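Local coordinates for protein fatty acid synthase 1, isoform A (Drosophila melanogaster, PDB 6FN6) that probably builds long-chain saturated fatty acids from acetyl-CoA and malonyl-CoA with NADPH, this chain being its modifying region of dehydratase, enoylreductase and ketoreductase, at residues L514-D519 with S542-N547; G801-F806 with L826-F831; I916-M921 with V945-R950. One frame throughout, in Å; residues are numbered along the deposited sequence.

Contact 1. Residues L514-D519 with S542-N547; sequences LVFVQD and SNVLKN
Strands 514-517 and 542-546 run side by side in the same direction, their short axes 12° apart and 4.7 Å at closest approach, with four parallel bridges from Leu514-Ser542 to Val517-Leu545. The backbone ladder supplies most of the bonds. Phe516 is held on both its polar atoms: its N donates to Asn543 O, and its O accepts from Leu545 N at 2.7 Å. One step on, Gln518 N reaches Leu545 O at 3.3 Å, carrying the pairing just beyond Val517.

A side-chain amide reinforces the start of the ladder. With CG anti to its carbonyl carbon (chi1 -57°), Asn543 swings ND2 back to Leu514 O at 3.0 Å. That carbonyl oxygen lies in the Asn543 amide plane, although ND2 stands above the plane of the carbonyl itself. Asn543 N adds a weak bond to the same oxygen, while ND2 also donates to Leu540 O. A leucine here would probably leave Leu514 O with little more than the weak backbone bond and Leu540 O without this donor.

Apolar contacts occupy the two faces. Val517 and Leu545 lie side by side, pointing the same way, CG1 of the first 3.9 Å from CD2 of the second, on the face where Tyr532 of helix 530-536 packs against Val517. On the other, Phe516 CD1 meets Val544 CG1 at 4.1 Å, the methyl lying oblique to the ring, and helix 496-504 touches Leu514 and Phe516. Beyond Val517 the poorly ordered Gln518 amide crosses the extended Lys546 chain, OE1 being 3.4 Å from Lys546 CG.

Strand 512-517, helix 530-536 and strand 542-546 form a beta-alpha-beta unit, the repeating element of Rossmann-type domains, here in the region matching the pseudo-ketoreductase family.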
loop_
_atom_site.group_PDB
_atom_site.type_symbol
_atom_site.label_atom_id
_atom_site.label_comp_id
_atom_site.label_asym_id
_atom_site.label_seq_id
_atom_site.Cartn_x
_atom_site.Cartn_y
_atom_site.Cartn_z
ATOM N N LEU A 514 74.231 28.226 15.933
ATOM C CA LEU A 514 74.540 27.356 14.799
ATOM C C LEU A 514 75.211 28.113 13.658
ATOM O O LEU A 514 74.679 29.100 13.150
ATOM C CB LEU A 514 73.268 26.680 14.285
ATOM C CG LEU A 514 73.414 25.852 13.004
ATOM C CD1 LEU A 514 74.434 24.737 13.185
ATOM C CD2 LEU A 514 72.071 25.284 12.597
ATOM N N VAL A 515 76.381 27.625 13.257
ATOM C CA VAL A 515 77.111 28.178 12.123
ATOM C C VAL A 515 77.183 27.117 11.029
ATOM O O VAL A 515 78.025 26.221 11.069
ATOM C CB VAL A 515 78.513 28.658 12.545
ATOM C CG1 VAL A 515 79.242 29.304 11.376
ATOM C CG2 VAL A 515 78.403 29.633 13.708
ATOM N N PHE A 516 76.278 27.223 10.061
ATOM C CA PHE A 516 76.133 26.213 9.017
ATOM C C PHE A 516 76.720 26.702 7.692
ATOM O O PHE A 516 76.268 27.704 7.138
ATOM C CB PHE A 516 74.656 25.851 8.838
ATOM C CG PHE A 516 74.430 24.581 8.071
ATOM C CD1 PHE A 516 74.427 24.578 6.687
ATOM C CD2 PHE A 516 74.199 23.393 8.739
ATOM C CE1 PHE A 516 74.214 23.408 5.984
ATOM C CE2 PHE A 516 73.981 22.220 8.042
ATOM C CZ PHE A 516 73.987 22.228 6.663
ATOM N N VAL A 517 77.721 25.990 7.185
ATOM C CA VAL A 517 78.393 26.384 5.951
ATOM C C VAL A 517 78.357 25.247 4.935
ATOM O O VAL A 517 79.014 24.222 5.113
ATOM C CB VAL A 517 79.848 26.816 6.234
ATOM C CG1 VAL A 517 80.535 27.258 4.955
ATOM C CG2 VAL A 517 79.888 27.923 7.281
ATOM N N GLN A 518 77.600 25.443 3.860
ATOM C CA GLN A 518 77.447 24.413 2.838
ATOM C C GLN A 518 78.762 24.137 2.120
ATOM O O GLN A 518 79.201 22.991 2.031
ATOM C CB GLN A 518 76.380 24.817 1.818
ATOM C CG GLN A 518 74.989 24.995 2.399
ATOM C CD GLN A 518 73.925 25.112 1.323
ATOM O OE1 GLN A 518 74.232 25.128 0.131
ATOM N NE2 GLN A 518 72.666 25.192 1.740
ATOM N N ASP A 519 79.389 25.191 1.610
ATOM C CA ASP A 519 80.612 25.044 0.831
ATOM C C ASP A 519 81.769 24.673 1.754
ATOM O O ASP A 519 82.077 25.408 2.693
ATOM C CB ASP A 519 80.928 26.333 0.075
ATOM C CG ASP A 519 81.888 26.108 -1.073
ATOM O OD1 ASP A 519 82.425 24.985 -1.179
ATOM O OD2 ASP A 519 82.108 27.049 -1.866
ATOM N N SER A 542 70.692 30.813 14.296
ATOM C CA SER A 542 70.813 30.110 13.024
ATOM C C SER A 542 71.541 30.952 11.977
ATOM O O SER A 542 71.079 32.027 11.601
ATOM C CB SER A 542 69.428 29.720 12.506
ATOM O OG SER A 542 69.528 29.049 11.263
ATOM N N ASN A 543 72.676 30.441 11.507
ATOM C CA ASN A 543 73.489 31.125 10.503
ATOM C C ASN A 543 73.877 30.172 9.379
ATOM O O ASN A 543 74.671 29.255 9.580
ATOM C CB ASN A 543 74.750 31.714 11.142
ATOM C CG ASN A 543 74.439 32.656 12.282
ATOM O OD1 ASN A 543 74.254 33.857 12.079
ATOM N ND2 ASN A 543 74.376 32.115 13.496
ATOM N N VAL A 544 73.304 30.387 8.200
ATOM C CA VAL A 544 73.524 29.499 7.066
ATOM C C VAL A 544 74.243 30.237 5.942
ATOM O O VAL A 544 73.771 31.272 5.471
ATOM C CB VAL A 544 72.195 28.909 6.562
ATOM C CG1 VAL A 544 72.448 27.897 5.451
ATOM C CG2 VAL A 544 71.418 28.280 7.711
ATOM N N LEU A 545 75.385 29.706 5.517
ATOM C CA LEU A 545 76.140 30.297 4.416
ATOM C C LEU A 545 75.924 29.511 3.128
ATOM O O LEU A 545 76.318 28.350 3.026
ATOM C CB LEU A 545 77.633 30.353 4.756
ATOM C CG LEU A 545 78.542 31.091 3.766
ATOM C CD1 LEU A 545 78.109 32.535 3.578
ATOM C CD2 LEU A 545 79.986 31.039 4.231
ATOM N N LYS A 546 75.282 30.149 2.155
ATOM C CA LYS A 546 74.998 29.515 0.872
ATOM C C LYS A 546 75.368 30.451 -0.280
ATOM O O LYS A 546 74.720 31.476 -0.489
ATOM C CB LYS A 546 73.526 29.108 0.782
ATOM C CG LYS A 546 73.196 28.279 -0.447
ATOM C CD LYS A 546 71.732 27.872 -0.473
ATOM C CE LYS A 546 71.389 27.117 -1.749
ATOM N NZ LYS A 546 69.929 26.845 -1.867
ATOM N N ASN A 547 76.417 30.094 -1.014
ATOM C CA ASN A 547 76.922 30.918 -2.109
ATOM C C ASN A 547 77.265 32.329 -1.642
ATOM O O ASN A 547 76.728 33.310 -2.157
ATOM C CB ASN A 547 75.899 30.992 -3.249
ATOM C CG ASN A 547 75.760 29.680 -3.999
ATOM O OD1 ASN A 547 76.618 29.319 -4.806
ATOM N ND2 ASN A 547 74.668 28.967 -3.749
#

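Contact 2. Residues G801-F806 with L826-F831; sequences GLNGRF and LKNTSF
Two neighbouring parallel strands at the end of the six-stranded Rossmann-type sheet in the enoylreductase part, 804-808 and 830-833, are joined here, with bridges Arg805-Ser830 and Phe806-Phe831. Within these residues the ladder bonds are Ser830 N to Gly804 O and Phe806 N to Ser830 O, the second at 2.7 Å; a backbone bond between Phe806 and His832 continues it. Phe806 and Phe831 project from the same face, pointing the same way, with CD1 of Phe806 nearest CE2 of Phe831. Their ring planes are 13° apart and the centroids 4.8 Å, but the rings are slid so far that they barely overlap. In both, CG is anti to the backbone N, which carries the rings off in step. Helix 791-797 packs on both through Ile797.

Pairing also involves the turn that leads into Gly804. Gly801 to Gly804 is a type II beta turn, closed by Gly804 N to Gly801 O. Its corner residue Asn803 is gripped twice: N donates to Lys827 O at 2.8 Å, and OD1 accepts from Asn828 ND2 at 2.9 Å. This side-chain bond is straight at hydrogen (169°); OD1 lies in the Asn828 amide plane, whereas ND2 is tilted from the Asn803 carbonyl plane, and the two amides cross steeply. Thr829 CG2 rests 3.5 Å from Gly804 N. Leu802 CD2 touches Lys827 CB.

Strand 830-833 is the outermost of its sheet within the chain, yet Ser830 and Phe831 form an antiparallel ladder with a strand of the second subunit, continuing the sheet across the interface. Asn828 bonds to Tyr697 and Leu835 of that subunit. Arg805 leads away to Gly703 O and a salt bridge with Glu709.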
loop_
_atom_site.group_PDB
_atom_site.type_symbol
_atom_site.label_atom_id
_atom_site.label_comp_id
_atom_site.label_asym_id
_atom_site.label_seq_id
_atom_site.Cartn_x
_atom_site.Cartn_y
_atom_site.Cartn_z
ATOM N N GLY A 801 -8.365 3.784 -13.690
ATOM C CA GLY A 801 -9.564 3.057 -14.064
ATOM C C GLY A 801 -9.299 1.579 -14.281
ATOM O O GLY A 801 -8.171 1.114 -14.117
ATOM N N LEU A 802 -10.344 0.842 -14.644
ATOM C CA LEU A 802 -10.246 -0.601 -14.848
ATOM C C LEU A 802 -9.106 -0.965 -15.795
ATOM O O LEU A 802 -8.877 -0.294 -16.800
ATOM C CB LEU A 802 -11.569 -1.148 -15.390
ATOM C CG LEU A 802 -12.763 -1.059 -14.433
ATOM C CD1 LEU A 802 -14.077 -1.310 -15.162
ATOM C CD2 LEU A 802 -12.599 -2.036 -13.274
ATOM N N ASN A 803 -8.390 -2.032 -15.451
ATOM C CA ASN A 803 -7.249 -2.503 -16.234
ATOM C C ASN A 803 -6.125 -1.475 -16.310
ATOM O O ASN A 803 -5.227 -1.596 -17.141
ATOM C CB ASN A 803 -7.695 -2.880 -17.648
ATOM C CG ASN A 803 -8.774 -3.941 -17.652
ATOM O OD1 ASN A 803 -8.784 -4.833 -16.804
ATOM N ND2 ASN A 803 -9.697 -3.845 -18.602
ATOM N N GLY A 804 -6.163 -0.473 -15.439
ATOM C CA GLY A 804 -5.164 0.580 -15.455
ATOM C C GLY A 804 -3.755 0.096 -15.161
ATOM O O GLY A 804 -3.555 -1.007 -14.652
ATOM N N ARG A 805 -2.770 0.930 -15.486
ATOM C CA ARG A 805 -1.369 0.576 -15.284
ATOM C C ARG A 805 -0.580 1.772 -14.743
ATOM O O ARG A 805 -0.301 2.729 -15.465
ATOM C CB ARG A 805 -0.760 0.065 -16.593
ATOM C CG ARG A 805 -1.425 -1.206 -17.103
ATOM C CD ARG A 805 -0.947 -1.610 -18.489
ATOM N NE ARG A 805 -1.256 -0.619 -19.518
ATOM C CZ ARG A 805 -2.475 -0.377 -19.988
ATOM N NH1 ARG A 805 -3.518 -1.042 -19.513
ATOM N NH2 ARG A 805 -2.655 0.538 -20.930
ATOM N N PHE A 806 -0.224 1.702 -13.464
ATOM C CA PHE A 806 0.456 2.801 -12.792
ATOM C C PHE A 806 1.959 2.737 -13.041
ATOM O O PHE A 806 2.590 1.699 -12.847
ATOM C CB PHE A 806 0.166 2.762 -11.292
ATOM C CG PHE A 806 0.358 4.080 -10.600
ATOM C CD1 PHE A 806 1.596 4.445 -10.097
ATOM C CD2 PHE A 806 -0.706 4.951 -10.443
ATOM C CE1 PHE A 806 1.767 5.656 -9.453
ATOM C CE2 PHE A 806 -0.541 6.163 -9.800
ATOM C CZ PHE A 806 0.697 6.516 -9.305
ATOM N N LEU A 826 -7.820 -4.699 -7.224
ATOM C CA LEU A 826 -9.089 -5.349 -7.546
ATOM C C LEU A 826 -9.531 -4.990 -8.961
ATOM O O LEU A 826 -10.278 -5.737 -9.592
ATOM C CB LEU A 826 -10.180 -4.956 -6.546
ATOM C CG LEU A 826 -10.139 -5.652 -5.185
ATOM C CD1 LEU A 826 -11.055 -4.956 -4.187
ATOM C CD2 LEU A 826 -10.516 -7.116 -5.328
ATOM N N LYS A 827 -9.061 -3.849 -9.457
ATOM C CA LYS A 827 -9.459 -3.354 -10.773
ATOM C C LYS A 827 -8.629 -3.971 -11.902
ATOM O O LYS A 827 -8.601 -3.449 -13.016
ATOM C CB LYS A 827 -9.346 -1.828 -10.825
ATOM C CG LYS A 827 -10.133 -1.103 -9.744
ATOM C CD LYS A 827 -10.021 0.406 -9.900
ATOM C CE LYS A 827 -10.728 1.146 -8.774
ATOM N NZ LYS A 827 -10.616 2.624 -8.925
ATOM N N ASN A 828 -7.952 -5.077 -11.609
ATOM C CA ASN A 828 -7.137 -5.766 -12.605
ATOM C C ASN A 828 -6.006 -4.857 -13.069
ATOM O O ASN A 828 -5.659 -4.833 -14.250
ATOM C CB ASN A 828 -7.987 -6.190 -13.802
ATOM C CG ASN A 828 -7.358 -7.320 -14.596
ATOM O OD1 ASN A 828 -6.791 -8.253 -14.030
ATOM N ND2 ASN A 828 -7.428 -7.222 -15.918
ATOM N N THR A 829 -5.427 -4.118 -12.128
ATOM C CA THR A 829 -4.427 -3.110 -12.456
ATOM C C THR A 829 -3.006 -3.624 -12.262
ATOM O O THR A 829 -2.793 -4.738 -11.781
ATOM C CB THR A 829 -4.618 -1.847 -11.595
ATOM O OG1 THR A 829 -4.750 -2.217 -10.218
ATOM C CG2 THR A 829 -5.847 -1.084 -12.035
ATOM N N SER A 830 -2.040 -2.802 -12.658
ATOM C CA SER A 830 -0.631 -3.108 -12.457
ATOM C C SER A 830 0.087 -1.891 -11.896
ATOM O O SER A 830 -0.171 -0.763 -12.313
ATOM C CB SER A 830 0.022 -3.546 -13.768
ATOM O OG SER A 830 -0.791 -4.477 -14.455
ATOM N N PHE A 831 0.985 -2.123 -10.946
ATOM C CA PHE A 831 1.849 -1.062 -10.449
ATOM C C PHE A 831 3.278 -1.345 -10.902
ATOM O O PHE A 831 3.803 -2.432 -10.666
ATOM C CB PHE A 831 1.771 -0.961 -8.927
ATOM C CG PHE A 831 2.285 0.341 -8.383
ATOM C CD1 PHE A 831 3.646 0.578 -8.278
ATOM C CD2 PHE A 831 1.404 1.332 -7.982
ATOM C CE1 PHE A 831 4.116 1.776 -7.783
ATOM C CE2 PHE A 831 1.870 2.531 -7.484
ATOM C CZ PHE A 831 3.228 2.754 -7.388
#

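Contact 3. Residues I916-M921 with V945-R950; sequences IPRTYM and VTRGAR
Arg947 reaches from just beyond a helix end to Thr919 O, which its NH1 meets at 2.7 Å. The carbonyl oxygen sits at the guanidinium edge, near its plane, while NH1 is tilted from the plane of the carbonyl. Over one face of the same group passes Arg918, with CG 3.4 Å from Arg947 NH1. The two guanidinium planes are only 13° apart and the chains cross at about a right angle. Arg918 NE and Arg947 NH2, both donors, come to 3.4 Å without a bond. Glu1151 is close by, touching Arg947 and making a long, weak ion pair with Arg918 NH2.

The Arg947 backbone is also engaged. Its O accepts from Met921 N at 2.9 Å, the donor standing above the carbonyl plane, and lies at the edge of the Tyr920 ring. Farther along its side chain, CD packs 3.9 Å from Tyr920 CD2; a bend at chi2 (-72°) directs the guanidinium back along the loop.

This carbonyl lies at the Schellman motif that ends helix 935-946 of the ketoreductase Rossmann-type domain. Gly948 takes positive phi (112°), with Gly948 N bonded to Val945 O. Val945 O accepts a second bond, from Arg950 NH2 on a lone pair; the same nitrogen also donates to Ala949 O. Past the glycine, Ala949 CB meets Met921 CB at 4.0 Å.

Outward, the 916-921 loop is fixed by other elements: Thr919 OG1 bonds to Phe1154 O, Tyr920 OH to Glu587 O, and Arg918 N to the Glu587 carboxylate. Phe1154, on helix 1144-1154, packs against both Met921 and Arg947.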
loop_
_atom_site.group_PDB
_atom_site.type_symbol
_atom_site.label_atom_id
_atom_site.label_comp_id
_atom_site.label_asym_id
_atom_site.label_seq_id
_atom_site.Cartn_x
_atom_site.Cartn_y
_atom_site.Cartn_z
ATOM N N ILE A 916 40.786 22.536 -10.792
ATOM C CA ILE A 916 41.700 22.335 -9.682
ATOM C C ILE A 916 42.642 21.209 -10.089
ATOM O O ILE A 916 42.188 20.106 -10.397
ATOM C CB ILE A 916 40.945 22.021 -8.380
ATOM C CG1 ILE A 916 40.065 23.210 -7.991
ATOM C CG2 ILE A 916 41.925 21.699 -7.256
ATOM C CD1 ILE A 916 39.088 22.920 -6.871
ATOM N N PRO A 917 43.960 21.480 -10.112
ATOM C CA PRO A 917 44.871 20.417 -10.542
ATOM C C PRO A 917 44.864 19.237 -9.579
ATOM O O PRO A 917 44.621 19.413 -8.385
ATOM C CB PRO A 917 46.239 21.109 -10.567
ATOM C CG PRO A 917 46.111 22.245 -9.617
ATOM C CD PRO A 917 44.685 22.700 -9.710
ATOM N N ARG A 918 45.119 18.046 -10.102
ATOM C CA ARG A 918 45.133 16.845 -9.284
ATOM C C ARG A 918 46.045 15.794 -9.893
ATOM O O ARG A 918 45.974 15.511 -11.088
ATOM C CB ARG A 918 43.715 16.294 -9.112
ATOM C CG ARG A 918 43.656 14.972 -8.369
ATOM C CD ARG A 918 42.240 14.642 -7.943
ATOM N NE ARG A 918 41.757 15.588 -6.942
ATOM C CZ ARG A 918 40.605 15.473 -6.290
ATOM N NH1 ARG A 918 39.800 14.442 -6.525
ATOM N NH2 ARG A 918 40.257 16.390 -5.397
ATOM N N THR A 919 46.917 15.234 -9.061
ATOM C CA THR A 919 47.892 14.255 -9.512
ATOM C C THR A 919 47.424 12.854 -9.157
ATOM O O THR A 919 47.051 12.580 -8.018
ATOM C CB THR A 919 49.287 14.513 -8.892
ATOM O OG1 THR A 919 49.658 15.883 -9.093
ATOM C CG2 THR A 919 50.338 13.613 -9.517
ATOM N N TYR A 920 47.436 11.974 -10.149
ATOM C CA TYR A 920 47.038 10.588 -9.958
ATOM C C TYR A 920 48.251 9.670 -10.060
ATOM O O TYR A 920 49.254 10.022 -10.678
ATOM C CB TYR A 920 45.985 10.189 -10.990
ATOM C CG TYR A 920 44.714 11.012 -10.928
ATOM C CD1 TYR A 920 44.621 12.236 -11.579
ATOM C CD2 TYR A 920 43.605 10.560 -10.224
ATOM C CE1 TYR A 920 43.461 12.987 -11.524
ATOM C CE2 TYR A 920 42.442 11.304 -10.166
ATOM C CZ TYR A 920 42.373 12.514 -10.816
ATOM O OH TYR A 920 41.211 13.251 -10.751
ATOM N N MET A 921 48.163 8.499 -9.441
ATOM C CA MET A 921 49.235 7.518 -9.542
ATOM C C MET A 921 49.195 6.801 -10.889
ATOM O O MET A 921 48.174 6.792 -11.578
ATOM C CB MET A 921 49.150 6.499 -8.405
ATOM C CG MET A 921 49.411 7.081 -7.025
ATOM S SD MET A 921 50.968 7.993 -6.925
ATOM C CE MET A 921 50.354 9.667 -6.764
ATOM N N VAL A 945 45.681 3.906 -3.759
ATOM C CA VAL A 945 44.846 2.980 -4.511
ATOM C C VAL A 945 43.679 3.735 -5.141
ATOM O O VAL A 945 43.317 3.485 -6.290
ATOM C CB VAL A 945 44.356 1.831 -3.609
ATOM C CG1 VAL A 945 43.261 1.015 -4.296
ATOM C CG2 VAL A 945 45.518 0.936 -3.228
ATOM N N THR A 946 43.090 4.654 -4.384
ATOM C CA THR A 946 41.984 5.454 -4.888
ATOM C C THR A 946 42.469 6.434 -5.951
ATOM O O THR A 946 41.671 6.938 -6.743
ATOM C CB THR A 946 41.281 6.249 -3.764
ATOM O OG1 THR A 946 42.200 7.172 -3.172
ATOM C CG2 THR A 946 40.753 5.316 -2.690
ATOM N N ARG A 947 43.770 6.718 -5.957
ATOM C CA ARG A 947 44.348 7.600 -6.965
ATOM C C ARG A 947 44.897 6.819 -8.157
ATOM O O ARG A 947 45.487 7.400 -9.068
ATOM C CB ARG A 947 45.451 8.463 -6.349
ATOM C CG ARG A 947 44.952 9.646 -5.521
ATOM C CD ARG A 947 44.376 10.740 -6.405
ATOM N NE ARG A 947 43.779 11.825 -5.628
ATOM C CZ ARG A 947 44.316 13.029 -5.458
ATOM N NH1 ARG A 947 45.478 13.348 -6.016
ATOM N NH2 ARG A 947 43.677 13.932 -4.730
ATOM N N GLY A 948 44.690 5.506 -8.160
ATOM C CA GLY A 948 45.034 4.690 -9.312
ATOM C C GLY A 948 46.186 3.715 -9.149
ATOM O O GLY A 948 46.513 2.989 -10.086
ATOM N N ALA A 949 46.813 3.688 -7.979
ATOM C CA ALA A 949 47.904 2.749 -7.747
ATOM C C ALA A 949 47.363 1.321 -7.793
ATOM O O ALA A 949 46.325 1.023 -7.200
ATOM C CB ALA A 949 48.579 3.030 -6.417
ATOM N N ARG A 950 48.066 0.442 -8.500
ATOM C CA ARG A 950 47.615 -0.936 -8.667
ATOM C C ARG A 950 48.706 -1.952 -8.320
ATOM O O ARG A 950 48.510 -3.160 -8.461
ATOM C CB ARG A 950 47.132 -1.156 -10.101
ATOM C CG ARG A 950 45.843 -0.415 -10.439
ATOM C CD ARG A 950 44.647 -0.992 -9.692
ATOM N NE ARG A 950 43.413 -0.257 -9.964
ATOM C CZ ARG A 950 43.037 0.851 -9.332
ATOM N NH1 ARG A 950 41.893 1.440 -9.656
ATOM N NH2 ARG A 950 43.796 1.375 -8.375
#

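In the fold
The contacts follow one another along the chain, each closing before the next opens, and none touches another. Contacts 1 and 2 lie on opposite sides of the chain's centre, their centres about 88 Å apart. Contact 3 is more central: its centre is about 39 Å from that of contact 1 and about 52 Å from that of contact 2. Contacts 1 and 2 each pair parallel strands, but in separate sheets, of the pseudo-ketoreductase and enoylreductase parts; contact 3 instead sets a loop against the end of a ketoreductase helix. Among the three, only contact 2 meets the second subunit, where the enoylreductase sheet continues across the interface.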